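Local atomic coordinates of beta-galactoside alpha-2,6-sialyltransferase (Photobacterium sp., PDB entry 2Z4T), a protein that probably transfers sialic acid from a CMP-activated donor to the galactose end of acceptors such as lactose, forming alpha-2,6 linkages. Residues I227-D232 / A288-L293; S278-Q283 / D309-S314. One frame throughout, in Å; residues are numbered along the deposited sequence. Where two conformers were deposited one is given.

Interaction 1 of 2, residues I227-D232 / A288-L293; sequences IDLYDD and ANYHFL. With GAL (beta-D-galactopyranose), chain B.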
loop_
_atom_site.group_PDB
_atom_site.type_symbol
_atom_site.label_atom_id
_atom_site.label_comp_id
_atom_site.label_asym_id
_atom_site.label_seq_id
_atom_site.Cartn_x
_atom_site.Cartn_y
_atom_site.Cartn_z
ATOM N N ILE A 227 10.193 -9.265 1.657
ATOM C CA ILE A 227 9.992 -8.193 0.692
ATOM C C ILE A 227 8.644 -8.400 0.019
ATOM O O ILE A 227 8.378 -9.455 -0.566
ATOM C CB ILE A 227 11.124 -8.118 -0.365
ATOM C CG1 ILE A 227 12.500 -8.117 0.325
ATOM C CG2 ILE A 227 10.927 -6.903 -1.257
ATOM C CD1 ILE A 227 13.676 -8.049 -0.612
ATOM N N ASP A 228 7.785 -7.389 0.139
ATOM C CA ASP A 228 6.487 -7.361 -0.541
ATOM C C ASP A 228 6.585 -6.534 -1.805
ATOM O O ASP A 228 7.107 -5.415 -1.786
ATOM C CB ASP A 228 5.429 -6.732 0.357
ATOM C CG ASP A 228 4.851 -7.706 1.359
ATOM O OD1 ASP A 228 4.839 -8.928 1.072
ATOM O OD2 ASP A 228 4.385 -7.229 2.439
ATOM N N LEU A 229 6.062 -7.073 -2.894
ATOM C CA LEU A 229 5.998 -6.337 -4.147
ATOM C C LEU A 229 4.540 -6.164 -4.606
ATOM O O LEU A 229 3.813 -7.154 -4.811
ATOM C CB LEU A 229 6.872 -7.025 -5.199
ATOM C CG LEU A 229 8.273 -7.116 -4.570
ATOM C CD1 LEU A 229 8.895 -8.509 -4.653
ATOM C CD2 LEU A 229 9.223 -5.980 -4.991
ATOM N N TYR A 230 4.115 -4.909 -4.723
ATOM C CA TYR A 230 2.763 -4.580 -5.129
ATOM C C TYR A 230 2.884 -3.855 -6.444
ATOM O O TYR A 230 3.687 -2.920 -6.549
ATOM C CB TYR A 230 2.073 -3.676 -4.090
ATOM C CG TYR A 230 1.719 -4.359 -2.790
ATOM C CD1 TYR A 230 2.479 -4.153 -1.635
ATOM C CD2 TYR A 230 0.626 -5.222 -2.710
ATOM C CE1 TYR A 230 2.171 -4.806 -0.415
ATOM C CE2 TYR A 230 0.285 -5.870 -1.497
ATOM C CZ TYR A 230 1.069 -5.655 -0.364
ATOM O OH TYR A 230 0.728 -6.285 0.813
ATOM N N ASP A 231 2.105 -4.292 -7.441
ATOM C CA ASP A 231 2.123 -3.715 -8.793
ATOM C C ASP A 231 1.747 -2.239 -8.823
ATOM O O ASP A 231 0.774 -1.828 -8.203
ATOM C CB ASP A 231 1.147 -4.446 -9.720
ATOM C CG ASP A 231 1.593 -5.848 -10.063
ATOM O OD1 ASP A 231 2.815 -6.091 -10.011
ATOM O OD2 ASP A 231 0.721 -6.702 -10.371
ATOM N N ASP A 232 2.518 -1.466 -9.582
ATOM C CA ASP A 232 2.167 -0.103 -9.930
ATOM C C ASP A 232 0.744 -0.089 -10.474
ATOM O O ASP A 232 -0.062 0.763 -10.101
ATOM C CB ASP A 232 3.155 0.405 -10.977
ATOM C CG ASP A 232 3.003 1.877 -11.255
ATOM O OD1 ASP A 232 1.964 2.290 -11.840
ATOM O OD2 ASP A 232 3.952 2.614 -10.896
ATOM N N ALA A 288 10.176 -13.372 -0.064
ATOM C CA ALA A 288 9.515 -12.302 -0.799
ATOM C C ALA A 288 8.152 -12.744 -1.264
ATOM O O ALA A 288 7.947 -13.925 -1.507
ATOM C CB ALA A 288 10.356 -11.887 -1.983
ATOM N N ASN A 289 7.225 -11.800 -1.381
ATOM C CA ASN A 289 5.906 -12.087 -1.953
ATOM C C ASN A 289 5.527 -11.076 -3.035
ATOM O O ASN A 289 5.582 -9.853 -2.793
ATOM C CB ASN A 289 4.837 -12.155 -0.856
ATOM C CG ASN A 289 5.032 -13.361 0.065
ATOM O OD1 ASN A 289 5.651 -13.254 1.122
ATOM N ND2 ASN A 289 4.556 -14.522 -0.366
ATOM N N TYR A 290 5.193 -11.584 -4.227
ATOM C CA TYR A 290 4.679 -10.736 -5.308
ATOM C C TYR A 290 3.148 -10.722 -5.302
ATOM O O TYR A 290 2.485 -11.747 -5.559
ATOM C CB TYR A 290 5.180 -11.182 -6.688
ATOM C CG TYR A 290 6.649 -10.939 -6.925
ATOM C CD1 TYR A 290 7.089 -9.866 -7.708
ATOM C CD2 TYR A 290 7.599 -11.784 -6.378
ATOM C CE1 TYR A 290 8.453 -9.649 -7.939
ATOM C CE2 TYR A 290 8.953 -11.591 -6.594
ATOM C CZ TYR A 290 9.379 -10.527 -7.372
ATOM O OH TYR A 290 10.725 -10.360 -7.555
ATOM N N HIS A 291 2.583 -9.553 -5.038
ATOM C CA HIS A 291 1.133 -9.414 -5.024
ATOM C C HIS A 291 0.653 -8.851 -6.356
ATOM O O HIS A 291 0.669 -7.647 -6.565
ATOM C CB HIS A 291 0.709 -8.542 -3.848
ATOM C CG HIS A 291 1.225 -9.033 -2.536
ATOM N ND1 HIS A 291 2.475 -8.698 -2.056
ATOM C CD2 HIS A 291 0.680 -9.862 -1.618
ATOM C CE1 HIS A 291 2.666 -9.282 -0.889
ATOM N NE2 HIS A 291 1.595 -10.002 -0.604
ATOM N N PHE A 292 0.257 -9.734 -7.264
ATOM C CA PHE A 292 -0.086 -9.328 -8.610
ATOM C C PHE A 292 -1.487 -8.745 -8.658
ATOM O O PHE A 292 -2.438 -9.348 -8.146
ATOM C CB PHE A 292 0.007 -10.527 -9.566
ATOM C CG PHE A 292 1.362 -10.693 -10.251
ATOM C CD1 PHE A 292 2.543 -10.690 -9.527
ATOM C CD2 PHE A 292 1.434 -10.894 -11.629
ATOM C CE1 PHE A 292 3.785 -10.868 -10.150
ATOM C CE2 PHE A 292 2.680 -11.063 -12.278
ATOM C CZ PHE A 292 3.855 -11.056 -11.533
ATOM N N LEU A 293 -1.631 -7.583 -9.289
ATOM C CA LEU A 293 -2.959 -7.044 -9.571
ATOM C C LEU A 293 -3.856 -8.105 -10.220
ATOM O O LEU A 293 -5.041 -8.229 -9.880
ATOM C CB LEU A 293 -2.859 -5.812 -10.475
ATOM C CG LEU A 293 -4.129 -5.038 -10.820
ATOM C CD1 LEU A 293 -4.877 -4.601 -9.571
ATOM C CD2 LEU A 293 -3.794 -3.844 -11.703
HETATM C C1 GAL B . 5.175 7.688 -13.538
HETATM C C2 GAL B . 6.238 6.643 -13.872
HETATM C C3 GAL B . 5.561 5.401 -14.445
HETATM C C4 GAL B . 4.428 4.928 -13.525
HETATM C C5 GAL B . 3.477 6.071 -13.160
HETATM C C6 GAL B . 2.464 5.686 -12.079
HETATM O O2 GAL B . 7.184 7.199 -14.772
HETATM O O3 GAL B . 6.512 4.362 -14.624
HETATM O O4 GAL B . 5.002 4.371 -12.362
HETATM O O5 GAL B . 4.226 7.145 -12.646
HETATM O O6 GAL B . 1.532 4.721 -12.523
#
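Y230 and H291 each have CG beside their own backbone N, anti to the carbonyl carbon (chi1 -71° in Y230), and from there the two rings overlap in an offset stack, centroids 4.4 Å apart and planes 16° from parallel. The nearest atoms, Y230 CE2 and H291 CG, are 3.5 Å apart. On the opposite face of the two parallel strands, L229 and Y290 run side by side, and L229 CD1 sits over the middle of the Y290 ring, 3.5 Å from its centroid, a CH-pi contact. Between these layers the backbones are joined in parallel register: N289 N donates to I227 O, L229 N to N289 O, and H291 N to L229 O at 2.7 Å. In this conformer of H291, ND1 also directs a weak bond to L229 O, 3.4 Å away. Where the pairing ends, D231 takes over with its side chain: OD2 accepts L293 N at 2.7 Å on the anti side, tilted about 33° out of the carboxylate plane, and Y237 is a second partner of that oxygen. D232 then turns away to grip galactose, OD1 receiving O6 at 2.6 Å and OD2 receiving O4 at 2.5 Å, so the acceptor lies just beyond a strand end, as is usual for Rossmann-like domains of the GT-B fold. Helix 126-141 packs on the Y230 face, helix 282-285 on the L229 face, and strands 194-201 and 315-317 flank the pair.

Interaction 2 of 2, residues S278-Q283 / D309-S314; sequences SVYNWQ and DYIGDS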
loop_
_atom_site.group_PDB
_atom_site.type_symbol
_atom_site.label_atom_id
_atom_site.label_comp_id
_atom_site.label_asym_id
_atom_site.label_seq_id
_atom_site.Cartn_x
_atom_site.Cartn_y
_atom_site.Cartn_z
ATOM N N SER A 278 15.254 -8.105 -13.870
ATOM C CA SER A 278 15.684 -7.813 -12.508
ATOM C C SER A 278 14.520 -7.848 -11.517
ATOM O O SER A 278 14.662 -8.380 -10.429
ATOM C CB SER A 278 16.413 -6.468 -12.419
ATOM O OG SER A 278 17.758 -6.571 -12.903
ATOM N N VAL A 279 13.367 -7.302 -11.881
ATOM C CA VAL A 279 12.326 -7.143 -10.873
ATOM C C VAL A 279 11.691 -8.446 -10.379
ATOM O O VAL A 279 11.094 -8.466 -9.285
ATOM C CB VAL A 279 11.261 -6.064 -11.232
ATOM C CG1 VAL A 279 11.958 -4.737 -11.495
ATOM C CG2 VAL A 279 10.409 -6.463 -12.392
ATOM N N TYR A 280 11.844 -9.519 -11.158
ATOM C CA TYR A 280 11.281 -10.814 -10.798
ATOM C C TYR A 280 12.303 -11.804 -10.238
ATOM O O TYR A 280 12.204 -12.998 -10.467
ATOM C CB TYR A 280 10.452 -11.402 -11.952
ATOM C CG TYR A 280 9.278 -10.501 -12.294
ATOM C CD1 TYR A 280 8.241 -10.323 -11.385
ATOM C CD2 TYR A 280 9.237 -9.783 -13.507
ATOM C CE1 TYR A 280 7.158 -9.478 -11.665
ATOM C CE2 TYR A 280 8.175 -8.947 -13.805
ATOM C CZ TYR A 280 7.135 -8.793 -12.869
ATOM O OH TYR A 280 6.081 -7.949 -13.124
ATOM N N ASN A 281 13.272 -11.294 -9.480
ATOM C CA ASN A 281 14.249 -12.142 -8.801
ATOM C C ASN A 281 14.316 -11.948 -7.294
ATOM O O ASN A 281 15.095 -12.647 -6.627
ATOM C CB ASN A 281 15.644 -11.976 -9.405
ATOM C CG ASN A 281 15.869 -12.880 -10.579
ATOM O OD1 ASN A 281 15.861 -12.444 -11.727
ATOM N ND2 ASN A 281 16.054 -14.154 -10.306
ATOM N N TRP A 282 13.501 -11.038 -6.742
ATOM C CA TRP A 282 13.520 -10.811 -5.284
ATOM C C TRP A 282 13.410 -12.118 -4.495
ATOM O O TRP A 282 14.151 -12.333 -3.535
ATOM C CB TRP A 282 12.467 -9.780 -4.820
ATOM C CG TRP A 282 12.718 -8.392 -5.373
ATOM C CD1 TRP A 282 11.894 -7.669 -6.198
ATOM C CD2 TRP A 282 13.888 -7.582 -5.172
ATOM N NE1 TRP A 282 12.476 -6.467 -6.514
ATOM C CE2 TRP A 282 13.696 -6.385 -5.892
ATOM C CE3 TRP A 282 15.064 -7.744 -4.435
ATOM C CZ2 TRP A 282 14.649 -5.357 -5.904
ATOM C CZ3 TRP A 282 16.015 -6.726 -4.459
ATOM C CH2 TRP A 282 15.800 -5.549 -5.182
ATOM N N GLN A 283 12.517 -12.991 -4.946
ATOM C CA GLN A 283 12.224 -14.258 -4.273
ATOM C C GLN A 283 13.375 -15.256 -4.319
ATOM O O GLN A 283 13.410 -16.203 -3.524
ATOM C CB GLN A 283 10.962 -14.905 -4.879
ATOM C CG GLN A 283 11.177 -15.664 -6.203
ATOM C CD GLN A 283 11.375 -14.758 -7.411
ATOM O OE1 GLN A 283 11.539 -13.543 -7.285
ATOM N NE2 GLN A 283 11.361 -15.358 -8.598
ATOM N N ASP A 309 6.271 -20.208 -13.170
ATOM C CA ASP A 309 7.126 -21.236 -12.533
ATOM C C ASP A 309 8.217 -20.603 -11.700
ATOM O O ASP A 309 8.467 -21.025 -10.573
ATOM C CB ASP A 309 7.839 -22.132 -13.566
ATOM C CG ASP A 309 6.908 -23.113 -14.245
ATOM O OD1 ASP A 309 5.733 -23.208 -13.811
ATOM O OD2 ASP A 309 7.355 -23.782 -15.218
ATOM N N TYR A 310 8.876 -19.604 -12.285
ATOM C CA TYR A 310 10.058 -18.998 -11.699
ATOM C C TYR A 310 9.751 -18.239 -10.407
ATOM O O TYR A 310 10.545 -18.292 -9.450
ATOM C CB TYR A 310 10.727 -18.081 -12.713
ATOM C CG TYR A 310 12.113 -17.644 -12.324
ATOM C CD1 TYR A 310 13.225 -18.456 -12.594
ATOM C CD2 TYR A 310 12.328 -16.414 -11.692
ATOM C CE1 TYR A 310 14.518 -18.058 -12.249
ATOM C CE2 TYR A 310 13.604 -16.009 -11.352
ATOM C CZ TYR A 310 14.705 -16.837 -11.633
ATOM O OH TYR A 310 15.979 -16.439 -11.289
ATOM N N ILE A 311 8.619 -17.530 -10.375
ATOM C CA ILE A 311 8.191 -16.862 -9.151
ATOM C C ILE A 311 7.694 -17.897 -8.121
ATOM O O ILE A 311 7.788 -17.656 -6.901
ATOM C CB ILE A 311 7.142 -15.767 -9.429
ATOM C CG1 ILE A 311 7.742 -14.701 -10.354
ATOM C CG2 ILE A 311 6.700 -15.105 -8.132
ATOM C CD1 ILE A 311 6.756 -13.827 -11.058
ATOM N N GLY A 312 7.195 -19.045 -8.612
ATOM C CA GLY A 312 6.808 -20.179 -7.764
ATOM C C GLY A 312 5.848 -19.774 -6.664
ATOM O O GLY A 312 4.908 -19.008 -6.888
ATOM N N ASP A 313 6.092 -20.259 -5.457
ATOM C CA ASP A 313 5.153 -20.001 -4.373
ATOM C C ASP A 313 5.322 -18.613 -3.723
ATOM O O ASP A 313 4.840 -18.388 -2.618
ATOM C CB ASP A 313 5.168 -21.149 -3.342
ATOM C CG ASP A 313 6.521 -21.285 -2.613
ATOM O OD1 ASP A 313 7.231 -20.250 -2.445
ATOM O OD2 ASP A 313 6.874 -22.435 -2.215
ATOM N N SER A 314 6.001 -17.689 -4.407
ATOM C CA SER A 314 6.003 -16.280 -4.020
ATOM C C SER A 314 4.982 -15.503 -4.858
ATOM O O SER A 314 4.821 -14.291 -4.695
ATOM C CB SER A 314 7.386 -15.657 -4.177
ATOM O OG SER A 314 8.326 -16.224 -3.276
#
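Q283 reaches across to Y310 and S314, at the end of helix 305-311 and just beyond. CB rests on S314, 3.4 Å from S314 OG, whose hydrogen-bond partner is A288 O. CG lies between the backbone N and the carbonyl carbon (chi1 80°), with Q283 CG 4.0 Å from I311 O; the chain then bends at chi2. CD comes within 4.2 Å of I311 CA and Y310 O. At the tip Q283 NE2 donates to Y310 O at 3.2 Å. A second bond runs from Q283 NE2 to Y280 O at 3.1 Å. Both acceptors lie close to the amide plane, yet the nitrogen stands above each carbonyl plane. One amide thus ties the turn after helix 276-279 to the last turn of helix 305-311, while OE1 makes a weak bond to Y290 OH. The Y310 ring is nearly perpendicular to this amide and presents its edge to Y280 O, 3.4 Å from Y310 CE2. Apolar contact is added by Y280 CD1 against I311 CD1. The link between helices 276-279 and 282-285 packs against the C-terminal end of helix 305-311; L253 of helix 249-265 touches Y310, and I311 packs on Y290 and F292 of strand 288-292.

How the interactions relate
Strand 288-292 connects the two contacts, whose centres are 10 Å apart. Its Y290 belongs to interaction 1 but places its hydroxyl within interaction 2, with Y290 OH 2.6 Å from V279 O in a probable hydrogen bond. Alongside, S314, just before strand 315-317, has its O 2.8 Å from Y290 N, again a probable hydrogen bond. W282, from the 278-283 segment, packs on I227, L229 and A288. The two differ in their relation to the active site. Interaction 1 ends at the galactose through D232, and its L293 side chain is about 6 Å from bound CMP, whereas the Y280 side chain of interaction 2 stays about 12 Å from the galactose.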